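Local coordinates for hydrolase, haloacid dehalogenase-like family (Porphyromonas gingivalis, PDB 2I6X), which is predicted to act as a hydrolase of the haloacid dehalogenase superfamily, its natural substrate not being established, at residues M165-G176 with L186-N195. Sequence-based numbering, arbitrary orientation.
Sequences MKPEETLFIDDG and LGFHTYCPDN
The ring of Phe188 lies against Pro167 and beside Thr170, where strand 170-173 begins. Pro167 CB sits over the middle of one ring face, 3.9 Å from the ring centroid, a CH-pi contact whose C-H the rigid proline ring holds in place. The ring's rim is met by CG2 of Thr170 in its plane and by the selenium of Met165 (selenomethionine), 4.0 Å from Phe188 CE1, a Met-aromatic contact at the edge. Gly187 ends helix 177-185 in a Schellman motif, with a positive phi that glycine tolerates readily.

His189 turns to the sheet face of Leu171, Ile173 and Tyr191, crossing the Leu171 side chain at about a right angle. Its CG lies anti to its own carbonyl carbon (chi1 -60°), which brings the imidazole edge back to the turn, where NE2 gives a weak hydrogen bond to Glu168 O (3.1 Å). From there the strands run parallel: Phe172 N donates to His189 O (2.7 Å), Tyr191 N to Phe172 O (2.9 Å) and Asp174 N to Tyr191 O (3.1 Å). Beyond them a water bridges Asp175 O and Pro193 O.

Asp174 OD1 accepts from Gly176 N (2.8 Å) in an Asx turn, while OD2 pairs with Lys150. Strand 170-173, helix 177-185 and edge strand 189-191 form a beta-alpha-beta crossover of the Rossmann-like HAD core, whose acidic strand end, close to Asp11, is consistent with the family's active site.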
HETATM    1  N   MSE A 165       7.821   9.083  15.322  1.00 65.30           N
HETATM    2  CA  MSE A 165       6.445   9.013  15.800  1.00 68.06           C
HETATM    3  C   MSE A 165       6.322   8.140  17.049  1.00 65.33           C
HETATM    4  O   MSE A 165       6.878   7.034  17.120  1.00 64.67           O
HETATM    5  CB  MSE A 165       5.519   8.500  14.696  1.00 67.33           C
HETATM    6  CG  MSE A 165       5.758   7.045  14.306  1.00 69.72           C
HETATM    7 SE   MSE A 165       4.574   6.448  12.868  1.00 79.95          SE
HETATM    8  CE  MSE A 165       5.072   7.633  11.404  1.00 69.27           C
ATOM      9  N   LYS A 166       5.619   8.665  18.047  1.00 64.27           N
ATOM     10  CA  LYS A 166       5.179   7.871  19.197  1.00 62.83           C
ATOM     11  C   LYS A 166       3.913   7.097  18.800  1.00 61.81           C
ATOM     12  O   LYS A 166       2.932   7.701  18.330  1.00 61.99           O
ATOM     13  CB  LYS A 166       4.917   8.782  20.397  1.00 62.72           C
ATOM     14  CG  LYS A 166       6.133   9.584  20.813  1.00 63.99           C
ATOM     15  CD  LYS A 166       5.933  10.301  22.124  1.00 67.37           C
ATOM     16  CE  LYS A 166       6.943  11.420  22.273  1.00 69.58           C
ATOM     17  NZ  LYS A 166       6.855  12.089  23.610  1.00 70.31           N
ATOM     18  N   PRO A 167       3.943   5.757  18.926  1.00 60.73           N
ATOM     19  CA  PRO A 167       2.745   4.951  18.592  1.00 59.60           C
ATOM     20  C   PRO A 167       1.457   5.411  19.288  1.00 59.94           C
ATOM     21  O   PRO A 167       0.391   5.430  18.671  1.00 58.99           O
ATOM     22  CB  PRO A 167       3.144   3.527  19.005  1.00 58.65           C
ATOM     23  CG  PRO A 167       4.643   3.530  18.921  1.00 59.52           C
ATOM     24  CD  PRO A 167       5.081   4.909  19.341  1.00 60.01           C
ATOM     25  N   GLU A 168       1.538   5.806  20.560  1.00 61.01           N
ATOM     26  CA  GLU A 168       0.326   6.228  21.240  1.00 61.57           C
ATOM     27  C   GLU A 168      -0.182   7.595  20.780  1.00 61.17           C
ATOM     28  O   GLU A 168      -1.246   8.040  21.197  1.00 61.17           O
ATOM     29  CB  GLU A 168       0.467   6.158  22.752  1.00 61.67           C
ATOM     30  CG  GLU A 168       1.322   7.255  23.360  1.00 65.70           C
ATOM     31  CD  GLU A 168       2.791   6.859  23.488  1.00 69.85           C
ATOM     32  OE1 GLU A 168       3.421   7.359  24.466  1.00 69.52           O
ATOM     33  OE2 GLU A 168       3.286   6.046  22.626  1.00 69.90           O
ATOM     34  N   GLU A 169       0.568   8.258  19.914  1.00 60.66           N
ATOM     35  CA  GLU A 169       0.120   9.526  19.358  1.00 59.86           C
ATOM     36  C   GLU A 169      -0.214   9.380  17.880  1.00 59.47           C
ATOM     37  O   GLU A 169      -0.434  10.363  17.184  1.00 59.05           O
ATOM     38  CB  GLU A 169       1.193  10.588  19.541  1.00 59.91           C
ATOM     39  CG  GLU A 169       1.516  10.902  20.996  1.00 60.08           C
ATOM     40  CD  GLU A 169       2.424  12.111  21.126  1.00 61.64           C
ATOM     41  OE1 GLU A 169       3.079  12.478  20.122  1.00 61.70           O
ATOM     42  OE2 GLU A 169       2.475  12.705  22.228  1.00 63.45           O
ATOM     43  N   THR A 170      -0.250   8.145  17.408  1.00 59.18           N
ATOM     44  CA  THR A 170      -0.373   7.883  15.982  1.00 59.27           C
ATOM     45  C   THR A 170      -1.629   7.084  15.672  1.00 59.87           C
ATOM     46  O   THR A 170      -1.914   6.103  16.347  1.00 60.06           O
ATOM     47  CB  THR A 170       0.885   7.136  15.445  1.00 58.79           C
ATOM     48  OG1 THR A 170       2.068   7.850  15.853  1.00 58.52           O
ATOM     49  CG2 THR A 170       0.848   7.042  13.953  1.00 55.69           C
ATOM     50  N   LEU A 171      -2.372   7.511  14.647  1.00 60.33           N
ATOM     51  CA  LEU A 171      -3.516   6.745  14.150  1.00 60.82           C
ATOM     52  C   LEU A 171      -3.118   5.968  12.895  1.00 60.99           C
ATOM     53  O   LEU A 171      -2.624   6.558  11.946  1.00 61.08           O
ATOM     54  CB  LEU A 171      -4.703   7.676  13.893  1.00 60.41           C
ATOM     55  CG  LEU A 171      -5.962   7.099  13.261  1.00 61.20           C
ATOM     56  CD1 LEU A 171      -6.579   6.017  14.155  1.00 59.91           C
ATOM     57  CD2 LEU A 171      -6.962   8.234  12.993  1.00 60.96           C
ATOM     58  N   PHE A 172      -3.299   4.645  12.908  1.00 61.93           N
ATOM     59  CA  PHE A 172      -2.886   3.751  11.795  1.00 62.27           C
ATOM     60  C   PHE A 172      -4.114   3.230  11.075  1.00 62.49           C
ATOM     61  O   PHE A 172      -4.985   2.610  11.695  1.00 62.89           O
ATOM     62  CB  PHE A 172      -2.027   2.591  12.335  1.00 62.16           C
ATOM     63  CG  PHE A 172      -1.624   1.544  11.278  1.00 63.38           C
ATOM     64  CD1 PHE A 172      -0.658   1.834  10.309  1.00 65.20           C
ATOM     65  CD2 PHE A 172      -2.192   0.264  11.286  1.00 62.47           C
ATOM     66  CE1 PHE A 172      -0.264   0.858   9.333  1.00 65.10           C
ATOM     67  CE2 PHE A 172      -1.818  -0.708  10.347  1.00 64.75           C
ATOM     68  CZ  PHE A 172      -0.847  -0.415   9.358  1.00 64.24           C
ATOM     69  N   ILE A 173      -4.226   3.530   9.776  1.00 63.85           N
ATOM     70  CA  ILE A 173      -5.448   3.215   9.004  1.00 62.01           C
ATOM     71  C   ILE A 173      -5.099   2.183   7.951  1.00 63.52           C
ATOM     72  O   ILE A 173      -4.399   2.479   6.966  1.00 64.32           O
ATOM     73  CB  ILE A 173      -6.110   4.489   8.421  1.00 62.72           C
ATOM     74  CG1 ILE A 173      -6.358   5.526   9.528  1.00 60.59           C
ATOM     75  CG2 ILE A 173      -7.430   4.151   7.643  1.00 60.18           C
ATOM     76  CD1 ILE A 173      -6.668   6.962   9.024  1.00 58.90           C
ATOM     77  N   ASP A 174      -5.543   0.946   8.180  1.00 63.87           N
ATOM     78  CA  ASP A 174      -5.169  -0.187   7.309  1.00 64.43           C
ATOM     79  C   ASP A 174      -6.330  -1.171   7.277  1.00 64.37           C
ATOM     80  O   ASP A 174      -6.931  -1.423   8.297  1.00 65.04           O
ATOM     81  CB  ASP A 174      -3.888  -0.865   7.809  1.00 63.76           C
ATOM     82  CG  ASP A 174      -3.196  -1.755   6.750  1.00 66.05           C
ATOM     83  OD1 ASP A 174      -3.873  -2.492   6.012  1.00 69.57           O
ATOM     84  OD2 ASP A 174      -1.940  -1.753   6.665  1.00 67.18           O
ATOM     85  N   ASP A 175      -6.625  -1.715   6.100  1.00 64.05           N
ATOM     86  CA  ASP A 175      -7.740  -2.628   5.887  1.00 64.91           C
ATOM     87  C   ASP A 175      -7.314  -4.065   6.134  1.00 63.93           C
ATOM     88  O   ASP A 175      -8.142  -4.977   6.088  1.00 64.01           O
ATOM     89  CB  ASP A 175      -8.274  -2.488   4.432  1.00 65.79           C
ATOM     90  CG  ASP A 175      -7.182  -2.791   3.355  1.00 67.94           C
ATOM     91  OD1 ASP A 175      -6.015  -2.287   3.457  1.00 70.60           O
ATOM     92  OD2 ASP A 175      -7.511  -3.532   2.397  1.00 71.41           O
ATOM     93  N   GLY A 176      -6.017  -4.255   6.361  1.00 63.19           N
ATOM     94  CA  GLY A 176      -5.434  -5.560   6.647  1.00 61.60           C
ATOM     95  C   GLY A 176      -5.494  -5.918   8.109  1.00 61.14           C
ATOM     96  O   GLY A 176      -4.750  -5.349   8.929  1.00 62.36           O
ATOM     97  N   LEU A 186       2.034  -2.918  19.015  1.00 61.35           N
ATOM     98  CA  LEU A 186       3.041  -1.896  19.162  1.00 61.30           C
ATOM     99  C   LEU A 186       2.571  -0.595  19.831  1.00 61.01           C
ATOM    100  O   LEU A 186       3.389   0.303  20.060  1.00 61.01           O
ATOM    101  CB  LEU A 186       3.673  -1.619  17.776  1.00 60.83           C
ATOM    102  CG  LEU A 186       4.481  -2.828  17.280  1.00 59.49           C
ATOM    103  CD1 LEU A 186       4.950  -2.592  15.862  1.00 58.09           C
ATOM    104  CD2 LEU A 186       5.658  -3.194  18.243  1.00 56.07           C
ATOM    105  N   GLY A 187       1.269  -0.478  20.106  1.00 60.50           N
ATOM    106  CA  GLY A 187       0.739   0.660  20.840  1.00 60.00           C
ATOM    107  C   GLY A 187       0.068   1.742  20.001  1.00 60.80           C
ATOM    108  O   GLY A 187      -0.310   2.785  20.551  1.00 60.73           O
ATOM    109  N   PHE A 188      -0.098   1.503  18.691  1.00 60.62           N
ATOM    110  CA  PHE A 188      -0.860   2.417  17.817  1.00 61.56           C
ATOM    111  C   PHE A 188      -2.364   2.446  18.105  1.00 61.79           C
ATOM    112  O   PHE A 188      -2.934   1.448  18.547  1.00 61.82           O
ATOM    113  CB  PHE A 188      -0.659   2.096  16.325  1.00 60.61           C
ATOM    114  CG  PHE A 188       0.751   2.287  15.845  1.00 62.41           C
ATOM    115  CD1 PHE A 188       1.126   3.463  15.202  1.00 62.52           C
ATOM    116  CD2 PHE A 188       1.713   1.282  16.018  1.00 61.36           C
ATOM    117  CE1 PHE A 188       2.417   3.645  14.752  1.00 64.15           C
ATOM    118  CE2 PHE A 188       3.012   1.451  15.569  1.00 62.13           C
ATOM    119  CZ  PHE A 188       3.384   2.635  14.945  1.00 62.04           C
ATOM    120  N   HIS A 189      -2.974   3.613  17.870  1.00 62.18           N
ATOM    121  CA  HIS A 189      -4.410   3.722  17.574  1.00 62.91           C
ATOM    122  C   HIS A 189      -4.621   3.179  16.181  1.00 62.70           C
ATOM    123  O   HIS A 189      -3.811   3.438  15.294  1.00 61.76           O
ATOM    124  CB  HIS A 189      -4.893   5.166  17.673  1.00 62.93           C
ATOM    125  CG  HIS A 189      -4.692   5.737  19.036  1.00 63.97           C
ATOM    126  ND1 HIS A 189      -5.570   5.498  20.073  1.00 65.71           N
ATOM    127  CD2 HIS A 189      -3.668   6.450  19.563  1.00 65.14           C
ATOM    128  CE1 HIS A 189      -5.110   6.068  21.175  1.00 65.98           C
ATOM    129  NE2 HIS A 189      -3.961   6.659  20.892  1.00 66.02           N
ATOM    130  N   THR A 190      -5.664   2.373  16.009  1.00 62.86           N
ATOM    131  CA  THR A 190      -5.909   1.780  14.702  1.00 63.98           C
ATOM    132  C   THR A 190      -7.326   2.052  14.241  1.00 64.80           C
ATOM    133  O   THR A 190      -8.225   2.317  15.054  1.00 63.90           O
ATOM    134  CB  THR A 190      -5.620   0.237  14.631  1.00 64.24           C
ATOM    135  OG1 THR A 190      -6.474  -0.465  15.541  1.00 64.33           O
ATOM    136  CG2 THR A 190      -4.143  -0.101  14.919  1.00 61.65           C
ATOM    137  N   TYR A 191      -7.500   2.031  12.927  1.00 65.44           N
ATOM    138  CA  TYR A 191      -8.835   1.965  12.325  1.00 66.81           C
ATOM    139  C   TYR A 191      -8.760   1.037  11.109  1.00 66.88           C
ATOM    140  O   TYR A 191      -7.822   1.127  10.347  1.00 66.97           O
ATOM    141  CB  TYR A 191      -9.361   3.347  11.942  1.00 66.64           C
ATOM    142  CG  TYR A 191     -10.772   3.268  11.413  1.00 68.26           C
ATOM    143  CD1 TYR A 191     -11.861   3.267  12.286  1.00 68.70           C
ATOM    144  CD2 TYR A 191     -11.022   3.167  10.037  1.00 68.67           C
ATOM    145  CE1 TYR A 191     -13.149   3.171  11.812  1.00 68.45           C
ATOM    146  CE2 TYR A 191     -12.299   3.067   9.550  1.00 67.26           C
ATOM    147  CZ  TYR A 191     -13.365   3.071  10.437  1.00 68.69           C
ATOM    148  OH  TYR A 191     -14.656   2.982   9.961  1.00 68.63           O
ATOM    149  N   CYS A 192      -9.721   0.122  10.977  1.00 68.08           N
ATOM    150  CA  CYS A 192      -9.700  -0.901   9.922  1.00 68.17           C
ATOM    151  C   CYS A 192     -10.880  -0.694   8.979  1.00 68.22           C
ATOM    152  O   CYS A 192     -11.968  -1.220   9.205  1.00 67.57           O
ATOM    153  CB  CYS A 192      -9.719  -2.327  10.491  1.00 67.74           C
ATOM    154  SG  CYS A 192      -9.261  -3.623   9.269  1.00 69.78           S
ATOM    155  N   PRO A 193     -10.662   0.086   7.913  1.00 68.51           N
ATOM    156  CA  PRO A 193     -11.733   0.287   6.946  1.00 68.98           C
ATOM    157  C   PRO A 193     -11.873  -0.944   6.063  1.00 69.84           C
ATOM    158  O   PRO A 193     -10.954  -1.771   5.984  1.00 70.56           O
ATOM    159  CB  PRO A 193     -11.238   1.477   6.109  1.00 68.52           C
ATOM    160  CG  PRO A 193      -9.726   1.406   6.201  1.00 68.88           C
ATOM    161  CD  PRO A 193      -9.404   0.771   7.537  1.00 68.04           C
ATOM    162  N   ASP A 194     -13.023  -1.082   5.431  1.00 70.80           N
ATOM    163  CA  ASP A 194     -13.156  -1.987   4.295  1.00 72.14           C
ATOM    164  C   ASP A 194     -12.513  -1.412   3.023  1.00 72.07           C
ATOM    165  O   ASP A 194     -12.463  -0.194   2.815  1.00 72.17           O
ATOM    166  CB  ASP A 194     -14.640  -2.319   4.012  1.00 71.79           C
ATOM    167  CG  ASP A 194     -15.241  -3.254   5.061  1.00 73.85           C
ATOM    168  OD1 ASP A 194     -14.493  -4.091   5.647  1.00 73.08           O
ATOM    169  OD2 ASP A 194     -16.470  -3.154   5.292  1.00 74.95           O
ATOM    170  N   ASN A 195     -12.026  -2.314   2.180  1.00 72.24           N
ATOM    171  CA  ASN A 195     -11.713  -1.990   0.812  1.00 71.99           C
ATOM    172  C   ASN A 195     -12.947  -1.312   0.159  1.00 72.36           C
ATOM    173  O   ASN A 195     -14.001  -1.954  -0.015  1.00 72.11           O
ATOM    174  CB  ASN A 195     -11.299  -3.265   0.065  1.00 71.72           C
ATOM    175  CG  ASN A 195     -11.006  -3.002  -1.393  1.00 72.94           C
ATOM    176  OD1 ASN A 195     -10.309  -2.050  -1.712  1.00 73.65           O
ATOM    177  ND2 ASN A 195     -11.574  -3.816  -2.290  1.00 72.42           N
TER
HETATM  178  O   HOH W   1     -10.977  -4.417   6.172  1.00 61.39           O